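Local coordinates for protein aldehyde dehydrogenase 12 (Zea mays, PDB 6D97) that probably oxidises L-glutamate gamma-semialdehyde to glutamate with NAD+ as the last enzyme of proline catabolism in plants, at residues V126-I134 against Y142-Q150; P201-M210 against V227-L238. One frame throughout, in Å; residues are numbered along the deposited sequence.

Interaction 1: V126-I134 against Y142-Q150; sequences VLDFFAKLI and YQQALAEVQ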
loop_
_atom_site.group_PDB
_atom_site.type_symbol
_atom_site.label_atom_id
_atom_site.label_comp_id
_atom_site.label_asym_id
_atom_site.label_seq_id
_atom_site.Cartn_x
_atom_site.Cartn_y
_atom_site.Cartn_z
ATOM N N VAL A 126 19.866 -24.859 20.245
ATOM C CA VAL A 126 18.909 -25.277 19.226
ATOM C C VAL A 126 19.403 -24.892 17.838
ATOM O O VAL A 126 19.251 -25.659 16.879
ATOM C CB VAL A 126 17.518 -24.689 19.523
ATOM C CG1 VAL A 126 16.513 -25.157 18.481
ATOM C CG2 VAL A 126 17.071 -25.075 20.926
ATOM N N LEU A 127 19.993 -23.697 17.712
ATOM C CA LEU A 127 20.677 -23.317 16.479
ATOM C C LEU A 127 21.696 -24.373 16.084
ATOM O O LEU A 127 21.699 -24.866 14.950
ATOM C CB LEU A 127 21.372 -21.963 16.655
ATOM C CG LEU A 127 20.629 -20.627 16.632
ATOM C CD1 LEU A 127 21.531 -19.528 17.165
ATOM C CD2 LEU A 127 20.170 -20.291 15.224
ATOM N N ASP A 128 22.570 -24.737 17.023
ATOM C CA ASP A 128 23.613 -25.710 16.733
ATOM C C ASP A 128 23.021 -27.072 16.384
ATOM O O ASP A 128 23.507 -27.753 15.474
ATOM C CB ASP A 128 24.555 -25.811 17.930
ATOM C CG ASP A 128 25.688 -26.774 17.694
ATOM O OD1 ASP A 128 26.561 -26.471 16.856
ATOM O OD2 ASP A 128 25.705 -27.834 18.348
ATOM N N PHE A 129 21.965 -27.477 17.094
ATOM C CA PHE A 129 21.298 -28.740 16.799
ATOM C C PHE A 129 20.838 -28.795 15.347
ATOM O O PHE A 129 21.135 -29.751 14.622
ATOM C CB PHE A 129 20.113 -28.930 17.749
ATOM C CG PHE A 129 19.196 -30.054 17.367
ATOM C CD1 PHE A 129 19.454 -31.348 17.785
ATOM C CD2 PHE A 129 18.063 -29.812 16.604
ATOM C CE1 PHE A 129 18.609 -32.386 17.441
ATOM C CE2 PHE A 129 17.215 -30.843 16.253
ATOM C CZ PHE A 129 17.487 -32.135 16.674
ATOM N N PHE A 130 20.121 -27.762 14.901
ATOM C CA PHE A 130 19.591 -27.770 13.542
ATOM C C PHE A 130 20.698 -27.608 12.508
ATOM O O PHE A 130 20.647 -28.224 11.439
ATOM C CB PHE A 130 18.531 -26.681 13.385
ATOM C CG PHE A 130 17.154 -27.126 13.787
ATOM C CD1 PHE A 130 16.448 -28.023 13.001
ATOM C CD2 PHE A 130 16.571 -26.657 14.954
ATOM C CE1 PHE A 130 15.183 -28.437 13.362
ATOM C CE2 PHE A 130 15.303 -27.063 15.319
ATOM C CZ PHE A 130 14.611 -27.957 14.524
ATOM N N ALA A 131 21.708 -26.785 12.804
ATOM C CA ALA A 131 22.827 -26.639 11.880
ATOM C C ALA A 131 23.555 -27.962 11.685
ATOM O O ALA A 131 23.894 -28.334 10.556
ATOM C CB ALA A 131 23.789 -25.568 12.388
ATOM N N LYS A 132 23.795 -28.692 12.777
ATOM C CA LYS A 132 24.477 -29.977 12.671
ATOM C C LYS A 132 23.613 -31.007 11.960
ATOM O O LYS A 132 24.116 -31.775 11.136
ATOM C CB LYS A 132 24.867 -30.485 14.056
ATOM C CG LYS A 132 26.347 -30.384 14.359
ATOM C CD LYS A 132 26.599 -29.380 15.462
ATOM C CE LYS A 132 28.049 -29.421 15.917
ATOM N NZ LYS A 132 28.198 -29.036 17.347
ATOM N N LEU A 133 22.316 -31.048 12.273
ATOM C CA LEU A 133 21.427 -31.998 11.614
ATOM C C LEU A 133 21.353 -31.736 10.115
ATOM O O LEU A 133 21.343 -32.678 9.315
ATOM C CB LEU A 133 20.036 -31.939 12.240
ATOM C CG LEU A 133 19.098 -33.087 11.878
ATOM C CD1 LEU A 133 19.748 -34.420 12.152
ATOM C CD2 LEU A 133 17.810 -32.968 12.667
ATOM N N ILE A 134 21.290 -30.461 9.721
ATOM C CA ILE A 134 21.304 -30.103 8.303
ATOM C C ILE A 134 22.567 -30.634 7.641
ATOM O O ILE A 134 22.528 -31.212 6.546
ATOM C CB ILE A 134 21.186 -28.575 8.136
ATOM C CG1 ILE A 134 19.766 -28.110 8.456
ATOM C CG2 ILE A 134 21.595 -28.143 6.734
ATOM C CD1 ILE A 134 19.638 -26.604 8.555
ATOM N N TYR A 142 29.494 -25.647 8.276
ATOM C CA TYR A 142 28.715 -25.344 9.473
ATOM C C TYR A 142 28.086 -23.959 9.393
ATOM O O TYR A 142 26.949 -23.762 9.835
ATOM C CB TYR A 142 29.589 -25.456 10.720
ATOM C CG TYR A 142 28.846 -25.176 12.011
ATOM C CD1 TYR A 142 28.059 -26.151 12.605
ATOM C CD2 TYR A 142 28.928 -23.936 12.631
ATOM C CE1 TYR A 142 27.378 -25.904 13.781
ATOM C CE2 TYR A 142 28.251 -23.680 13.810
ATOM C CZ TYR A 142 27.480 -24.666 14.380
ATOM O OH TYR A 142 26.811 -24.402 15.553
ATOM N N GLN A 143 28.809 -22.986 8.834
ATOM C CA GLN A 143 28.271 -21.633 8.752
ATOM C C GLN A 143 27.136 -21.546 7.738
ATOM O O GLN A 143 26.166 -20.807 7.947
ATOM C CB GLN A 143 29.386 -20.645 8.412
ATOM C CG GLN A 143 30.345 -20.384 9.567
ATOM C CD GLN A 143 31.371 -19.313 9.250
ATOM O OE1 GLN A 143 32.575 -19.571 9.253
ATOM N NE2 GLN A 143 30.897 -18.099 8.977
ATOM N N GLN A 144 27.239 -22.289 6.632
ATOM C CA GLN A 144 26.139 -22.331 5.671
ATOM C C GLN A 144 24.896 -22.959 6.287
ATOM O O GLN A 144 23.780 -22.466 6.086
ATOM C CB GLN A 144 26.555 -23.096 4.416
ATOM C CG GLN A 144 27.561 -22.374 3.537
ATOM C CD GLN A 144 26.960 -21.186 2.812
ATOM O OE1 GLN A 144 25.783 -21.193 2.450
ATOM N NE2 GLN A 144 27.768 -20.154 2.603
ATOM N N ALA A 145 25.069 -24.053 7.039
ATOM C CA ALA A 145 23.939 -24.673 7.726
ATOM C C ALA A 145 23.374 -23.754 8.801
ATOM O O ALA A 145 22.155 -23.698 9.002
ATOM C CB ALA A 145 24.362 -26.008 8.337
ATOM N N LEU A 146 24.248 -23.039 9.512
ATOM C CA LEU A 146 23.780 -22.082 10.508
ATOM C C LEU A 146 22.988 -20.959 9.853
ATOM O O LEU A 146 21.968 -20.513 10.393
ATOM C CB LEU A 146 24.968 -21.516 11.287
ATOM C CG LEU A 146 24.650 -20.603 12.470
ATOM C CD1 LEU A 146 24.004 -21.410 13.580
ATOM C CD2 LEU A 146 25.907 -19.914 12.978
ATOM N N ALA A 147 23.438 -20.494 8.684
ATOM C CA ALA A 147 22.732 -19.420 7.990
ATOM C C ALA A 147 21.302 -19.823 7.668
ATOM O O ALA A 147 20.393 -18.985 7.683
ATOM C CB ALA A 147 23.474 -19.033 6.712
ATOM N N GLU A 148 21.081 -21.105 7.371
ATOM C CA GLU A 148 19.725 -21.580 7.128
ATOM C C GLU A 148 18.865 -21.433 8.375
ATOM O O GLU A 148 17.712 -20.992 8.297
ATOM C CB GLU A 148 19.756 -23.039 6.668
ATOM C CG GLU A 148 19.015 -23.301 5.373
ATOM C CD GLU A 148 18.830 -24.778 5.093
ATOM O OE1 GLU A 148 17.685 -25.270 5.219
ATOM O OE2 GLU A 148 19.831 -25.443 4.745
ATOM N N VAL A 149 19.414 -21.778 9.538
ATOM C CA VAL A 149 18.653 -21.653 10.774
ATOM C C VAL A 149 18.433 -20.187 11.121
ATOM O O VAL A 149 17.366 -19.807 11.619
ATOM C CB VAL A 149 19.362 -22.402 11.914
ATOM C CG1 VAL A 149 18.412 -22.579 13.080
ATOM C CG2 VAL A 149 19.871 -23.745 11.423
ATOM N N GLN A 150 19.435 -19.343 10.871
ATOM C CA GLN A 150 19.313 -17.925 11.192
ATOM C C GLN A 150 18.228 -17.263 10.352
ATOM O O GLN A 150 17.415 -16.486 10.869
ATOM C CB GLN A 150 20.659 -17.230 10.990
ATOM C CG GLN A 150 21.651 -17.483 12.109
ATOM C CD GLN A 150 23.071 -17.114 11.728
ATOM O OE1 GLN A 150 23.435 -17.132 10.550
ATOM N NE2 GLN A 150 23.882 -16.772 12.724
#
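The Tyr142 ring meets Asp128 and Lys132 at its edge, near its own plane, while the Ala131 methyl comes to CE1 obliquely. Tyr142 OH donates a very short hydrogen bond to Asp128 OD1, 2.5 Å. Carboxylate and ring planes are 49° apart. Tyr142 CG stands anti to the backbone N (chi1 -179°), which carries the ring across to helix 126-134. Asp128 OD2 receives Lys132 NZ on its syn lone pair, a salt bridge of 2.9 Å. One carboxylate thus serves both the phenol and the ammonium. The lysine probably keeps it charged. On helix 126-134 itself, one face of the Phe130 ring takes Phe129 CD2 near its rim, and Val126 CG1 lies at its edge.

The two segments belong to consecutive helices, 124-137 and 142-157, joined by a short linker. Segments 126-134 and 142-150 cross at 122°. The backbones are closest at Ala131 and Ala145, and Ala145 CB lies 3.2 Å from Ala131 O. Val149 is a knob in a hole made by Leu127, Phe130, Ala131 and Ile134. Its CG1 meets Leu127 CD2 at 3.6 Å, and its CG2 meets Phe130 CB at 3.8 Å. Leu121 of helix 105-121 also touches Val149. Ile134 CG2 lies against Ala145 CB and Glu148 OE2. Glu148 OE2 is also salt-bridged to Lys140, and Glu148 OE1 accepts a hydrogen bond from Leu202 N.

Interaction 2: P201-M210 against V227-L238; sequences PLEIPLLQLM and VSIVMEQMIRLL
Met231 overlaps the CB-CG side of Pro205, crossing it obliquely, with Met231 CG only 3.4 Å from Pro205 CG, tighter than usual carbon packing. Its chain bends at chi2 (-47°) and again at chi3 (-71°). The bends carry SD past Leu206 and bring CE to Leu209 CD2, 3.8 Å away. An alanine in place of Met231 would probably open a gap between Pro205, Leu206 and Leu209, because the atoms that fill it are CG, SD and CE.

Pro201 and Val227 cross at about a right angle, with Pro201 CB 3.6 Å from Val227 CB. Val230 touches the same proline through CG2 and the Leu202 CB through CG1. Farther along, Leu202 CD1 rests on Met234 CG at 3.7 Å. Leu206 CD1 reaches both Met234 CE and Leu238 CD1. Leu209 CD2 and Leu238 CD1 meet tip to tip at 4.1 Å.

No direct hydrogen bond joins the segments. A water does so instead. It donates to Pro201 O at 2.7 Å and to Val227 O, and it accepts from Met231 N at 2.7 Å. One molecule thus bridges three backbone groups of the two segments, and Val227 O also accepts from Val230 N.

Leu221 and Pro219 of strand 218-223 touch Met231 and Leu209. Pro205 lies close to Thr196, which binds NAD. The axes of 203-210 and 229-238 are 42° apart. Their helices, 203-214 and 229-240, alternate along the chain with parallel strands 191-196, 218-223 and 249-251, the beta-alpha-beta pattern of a Rossmann-type NAD-binding fold.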
loop_
_atom_site.group_PDB
_atom_site.type_symbol
_atom_site.label_atom_id
_atom_site.label_comp_id
_atom_site.label_asym_id
_atom_site.label_seq_id
_atom_site.Cartn_x
_atom_site.Cartn_y
_atom_site.Cartn_z
ATOM N N PRO A 201 17.088 -28.145 3.810
ATOM C CA PRO A 201 16.126 -29.007 4.516
ATOM C C PRO A 201 15.265 -28.278 5.536
ATOM O O PRO A 201 14.296 -28.872 6.028
ATOM C CB PRO A 201 17.025 -30.048 5.203
ATOM C CG PRO A 201 18.379 -29.908 4.560
ATOM C CD PRO A 201 18.481 -28.477 4.149
ATOM N N LEU A 202 15.580 -27.032 5.877
ATOM C CA LEU A 202 14.812 -26.281 6.863
ATOM C C LEU A 202 14.196 -25.015 6.290
ATOM O O LEU A 202 12.983 -24.809 6.412
ATOM C CB LEU A 202 15.701 -25.923 8.064
ATOM C CG LEU A 202 15.020 -25.091 9.153
ATOM C CD1 LEU A 202 13.981 -25.931 9.884
ATOM C CD2 LEU A 202 16.041 -24.529 10.125
ATOM N N GLU A 203 15.004 -24.168 5.649
ATOM C CA GLU A 203 14.572 -22.816 5.302
ATOM C C GLU A 203 13.388 -22.828 4.344
ATOM O O GLU A 203 12.382 -22.148 4.577
ATOM C CB GLU A 203 15.741 -22.040 4.696
ATOM C CG GLU A 203 15.410 -20.619 4.286
ATOM C CD GLU A 203 16.603 -19.912 3.673
ATOM O OE1 GLU A 203 17.749 -20.323 3.956
ATOM O OE2 GLU A 203 16.400 -18.952 2.904
ATOM N N ILE A 204 13.489 -23.583 3.254
ATOM C CA ILE A 204 12.441 -23.579 2.234
ATOM C C ILE A 204 11.154 -24.184 2.789
ATOM O O ILE A 204 10.109 -23.518 2.749
ATOM C CB ILE A 204 12.895 -24.301 0.954
ATOM C CG1 ILE A 204 14.059 -23.558 0.297
ATOM C CG2 ILE A 204 11.727 -24.451 -0.002
ATOM C CD1 ILE A 204 14.644 -24.290 -0.886
ATOM N N PRO A 205 11.157 -25.418 3.318
ATOM C CA PRO A 205 9.883 -25.980 3.807
ATOM C C PRO A 205 9.274 -25.215 4.972
ATOM O O PRO A 205 8.049 -25.042 5.005
ATOM C CB PRO A 205 10.260 -27.417 4.196
ATOM C CG PRO A 205 11.731 -27.406 4.353
ATOM C CD PRO A 205 12.248 -26.409 3.396
ATOM N N LEU A 206 10.083 -24.743 5.926
ATOM C CA LEU A 206 9.522 -24.030 7.073
ATOM C C LEU A 206 8.836 -22.739 6.645
ATOM O O LEU A 206 7.731 -22.432 7.109
ATOM C CB LEU A 206 10.609 -23.729 8.106
ATOM C CG LEU A 206 10.192 -22.794 9.249
ATOM C CD1 LEU A 206 9.139 -23.453 10.125
ATOM C CD2 LEU A 206 11.386 -22.352 10.081
ATOM N N LEU A 207 9.474 -21.973 5.757
ATOM C CA LEU A 207 8.936 -20.668 5.381
ATOM C C LEU A 207 7.663 -20.805 4.554
ATOM O O LEU A 207 6.736 -19.998 4.698
ATOM C CB LEU A 207 9.990 -19.864 4.622
ATOM C CG LEU A 207 10.893 -18.941 5.447
ATOM C CD1 LEU A 207 11.607 -19.692 6.558
ATOM C CD2 LEU A 207 11.897 -18.224 4.554
ATOM N N GLN A 208 7.593 -21.815 3.683
ATOM C CA GLN A 208 6.364 -22.039 2.929
ATOM C C GLN A 208 5.291 -22.671 3.805
ATOM O O GLN A 208 4.099 -22.378 3.644
ATOM C CB GLN A 208 6.640 -22.906 1.697
ATOM C CG GLN A 208 7.666 -22.328 0.726
ATOM C CD GLN A 208 7.126 -21.175 -0.107
ATOM O OE1 GLN A 208 6.022 -20.682 0.127
ATOM N NE2 GLN A 208 7.908 -20.745 -1.095
ATOM N N LEU A 209 5.692 -23.544 4.736
ATOM C CA LEU A 209 4.733 -24.148 5.658
ATOM C C LEU A 209 4.033 -23.086 6.494
ATOM O O LEU A 209 2.800 -23.071 6.592
ATOM C CB LEU A 209 5.431 -25.161 6.567
ATOM C CG LEU A 209 4.596 -25.693 7.731
ATOM C CD1 LEU A 209 3.471 -26.565 7.198
ATOM C CD2 LEU A 209 5.468 -26.464 8.707
ATOM N N MET A 210 4.809 -22.181 7.102
ATOM C CA MET A 210 4.208 -21.137 7.928
ATOM C C MET A 210 3.381 -20.179 7.084
ATOM O O MET A 210 2.298 -19.758 7.506
ATOM C CB MET A 210 5.282 -20.378 8.709
ATOM C CG MET A 210 6.119 -21.270 9.616
ATOM S SD MET A 210 5.127 -22.276 10.746
ATOM C CE MET A 210 4.262 -21.010 11.676
ATOM N N VAL A 227 16.541 -35.689 3.364
ATOM C CA VAL A 227 16.780 -34.664 4.372
ATOM C C VAL A 227 15.563 -34.380 5.237
ATOM O O VAL A 227 15.622 -33.487 6.086
ATOM C CB VAL A 227 17.276 -33.355 3.727
ATOM C CG1 VAL A 227 18.495 -33.617 2.870
ATOM C CG2 VAL A 227 16.163 -32.729 2.909
ATOM N N SER A 228 14.460 -35.110 5.062
ATOM C CA SER A 228 13.215 -34.772 5.743
ATOM C C SER A 228 13.314 -34.886 7.256
ATOM O O SER A 228 12.377 -34.477 7.950
ATOM C CB SER A 228 12.073 -35.659 5.243
ATOM O OG SER A 228 12.341 -37.031 5.481
ATOM N N ILE A 229 14.415 -35.435 7.780
ATOM C CA ILE A 229 14.584 -35.533 9.226
ATOM C C ILE A 229 14.594 -34.151 9.854
ATOM O O ILE A 229 14.144 -33.972 10.992
ATOM C CB ILE A 229 15.866 -36.326 9.567
ATOM C CG1 ILE A 229 15.875 -36.726 11.043
ATOM C CG2 ILE A 229 17.120 -35.522 9.228
ATOM C CD1 ILE A 229 16.875 -37.827 11.376
ATOM N N VAL A 230 15.069 -33.147 9.114
ATOM C CA VAL A 230 15.204 -31.803 9.666
ATOM C C VAL A 230 13.832 -31.209 9.948
ATOM O O VAL A 230 13.538 -30.774 11.067
ATOM C CB VAL A 230 16.016 -30.909 8.715
ATOM C CG1 VAL A 230 16.044 -29.481 9.236
ATOM C CG2 VAL A 230 17.421 -31.460 8.555
ATOM N N MET A 231 12.966 -31.185 8.929
ATOM C CA MET A 231 11.624 -30.649 9.129
ATOM C C MET A 231 10.829 -31.486 10.114
ATOM O O MET A 231 9.941 -30.961 10.793
ATOM C CB MET A 231 10.876 -30.554 7.802
ATOM C CG MET A 231 11.039 -29.223 7.117
ATOM S SD MET A 231 10.787 -27.796 8.194
ATOM C CE MET A 231 9.020 -27.874 8.454
ATOM N N GLU A 232 11.124 -32.784 10.209
ATOM C CA GLU A 232 10.459 -33.611 11.207
ATOM C C GLU A 232 10.766 -33.106 12.611
ATOM O O GLU A 232 9.863 -32.957 13.443
ATOM C CB GLU A 232 10.884 -35.071 11.046
ATOM C CG GLU A 232 9.874 -36.063 11.593
ATOM C CD GLU A 232 10.452 -36.978 12.648
ATOM O OE1 GLU A 232 10.300 -38.209 12.514
ATOM O OE2 GLU A 232 11.059 -36.468 13.612
ATOM N N GLN A 233 12.040 -32.814 12.881
ATOM C CA GLN A 233 12.416 -32.215 14.159
ATOM C C GLN A 233 11.816 -30.825 14.314
ATOM O O GLN A 233 11.381 -30.447 15.407
ATOM C CB GLN A 233 13.939 -32.160 14.280
ATOM C CG GLN A 233 14.608 -33.518 14.170
ATOM C CD GLN A 233 14.137 -34.482 15.239
ATOM O OE1 GLN A 233 14.296 -34.231 16.432
ATOM N NE2 GLN A 233 13.546 -35.590 14.816
ATOM N N MET A 234 11.778 -30.048 13.228
ATOM C CA MET A 234 11.203 -28.708 13.305
ATOM C C MET A 234 9.715 -28.765 13.631
ATOM O O MET A 234 9.203 -27.927 14.383
ATOM C CB MET A 234 11.445 -27.959 11.995
ATOM C CG MET A 234 10.987 -26.515 12.031
ATOM S SD MET A 234 11.916 -25.546 13.230
ATOM C CE MET A 234 10.733 -24.249 13.563
ATOM N N ILE A 235 9.006 -29.759 13.091
ATOM C CA ILE A 235 7.578 -29.887 13.361
ATOM C C ILE A 235 7.335 -30.248 14.821
ATOM O O ILE A 235 6.375 -29.774 15.441
ATOM C CB ILE A 235 6.945 -30.914 12.407
ATOM C CG1 ILE A 235 6.931 -30.361 10.984
ATOM C CG2 ILE A 235 5.532 -31.242 12.841
ATOM C CD1 ILE A 235 6.592 -31.397 9.933
ATOM N N ARG A 236 8.201 -31.087 15.397
ATOM C CA ARG A 236 8.093 -31.403 16.818
ATOM C C ARG A 236 8.271 -30.154 17.668
ATOM O O ARG A 236 7.537 -29.945 18.641
ATOM C CB ARG A 236 9.119 -32.468 17.198
ATOM C CG ARG A 236 8.913 -33.764 16.452
ATOM C CD ARG A 236 9.893 -34.852 16.860
ATOM N NE ARG A 236 9.616 -36.091 16.139
ATOM C CZ ARG A 236 8.767 -37.027 16.553
ATOM N NH1 ARG A 236 8.116 -36.872 17.699
ATOM N NH2 ARG A 236 8.569 -38.119 15.823
ATOM N N LEU A 237 9.238 -29.309 17.307
ATOM C CA LEU A 237 9.394 -28.020 17.973
ATOM C C LEU A 237 8.137 -27.176 17.817
ATOM O O LEU A 237 7.647 -26.584 18.787
ATOM C CB LEU A 237 10.620 -27.293 17.409
ATOM C CG LEU A 237 11.073 -25.904 17.888
ATOM C CD1 LEU A 237 12.495 -25.656 17.384
ATOM C CD2 LEU A 237 10.149 -24.752 17.453
ATOM N N LEU A 238 7.604 -27.103 16.594
ATOM C CA LEU A 238 6.425 -26.275 16.349
ATOM C C LEU A 238 5.232 -26.758 17.164
ATOM O O LEU A 238 4.445 -25.945 17.664
ATOM C CB LEU A 238 6.095 -26.265 14.856
ATOM C CG LEU A 238 7.002 -25.413 13.967
ATOM C CD1 LEU A 238 6.777 -25.722 12.496
ATOM C CD2 LEU A 238 6.761 -23.935 14.248
HETATM O O HOH W 1 13.633 -31.462 6.303
#

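From the N terminus, interaction 1 comes first. It closes a loop with seven residues between its segments, and so pairs helices 124-137 and 142-157. The chain then runs through strands 170-174, 180-187 and 191-196 before interaction 2 opens. That contact closes a longer loop of 16 residues, which holds strand 218-223. The two loops follow in series and neither nests in nor crosses the other. They still touch in space, with centres about 12 Å apart. Glu148 OE1 probably also accepts from Glu203 N, 2.9 Å, at the start of helix 203-214. Leu133 CD2 packs on Gln233 CG at 3.6 Å. The pair 124-137 and 142-157 is thus tied to helices 203-214 and 229-240, which alternate with strands of the parallel five-stranded sheet.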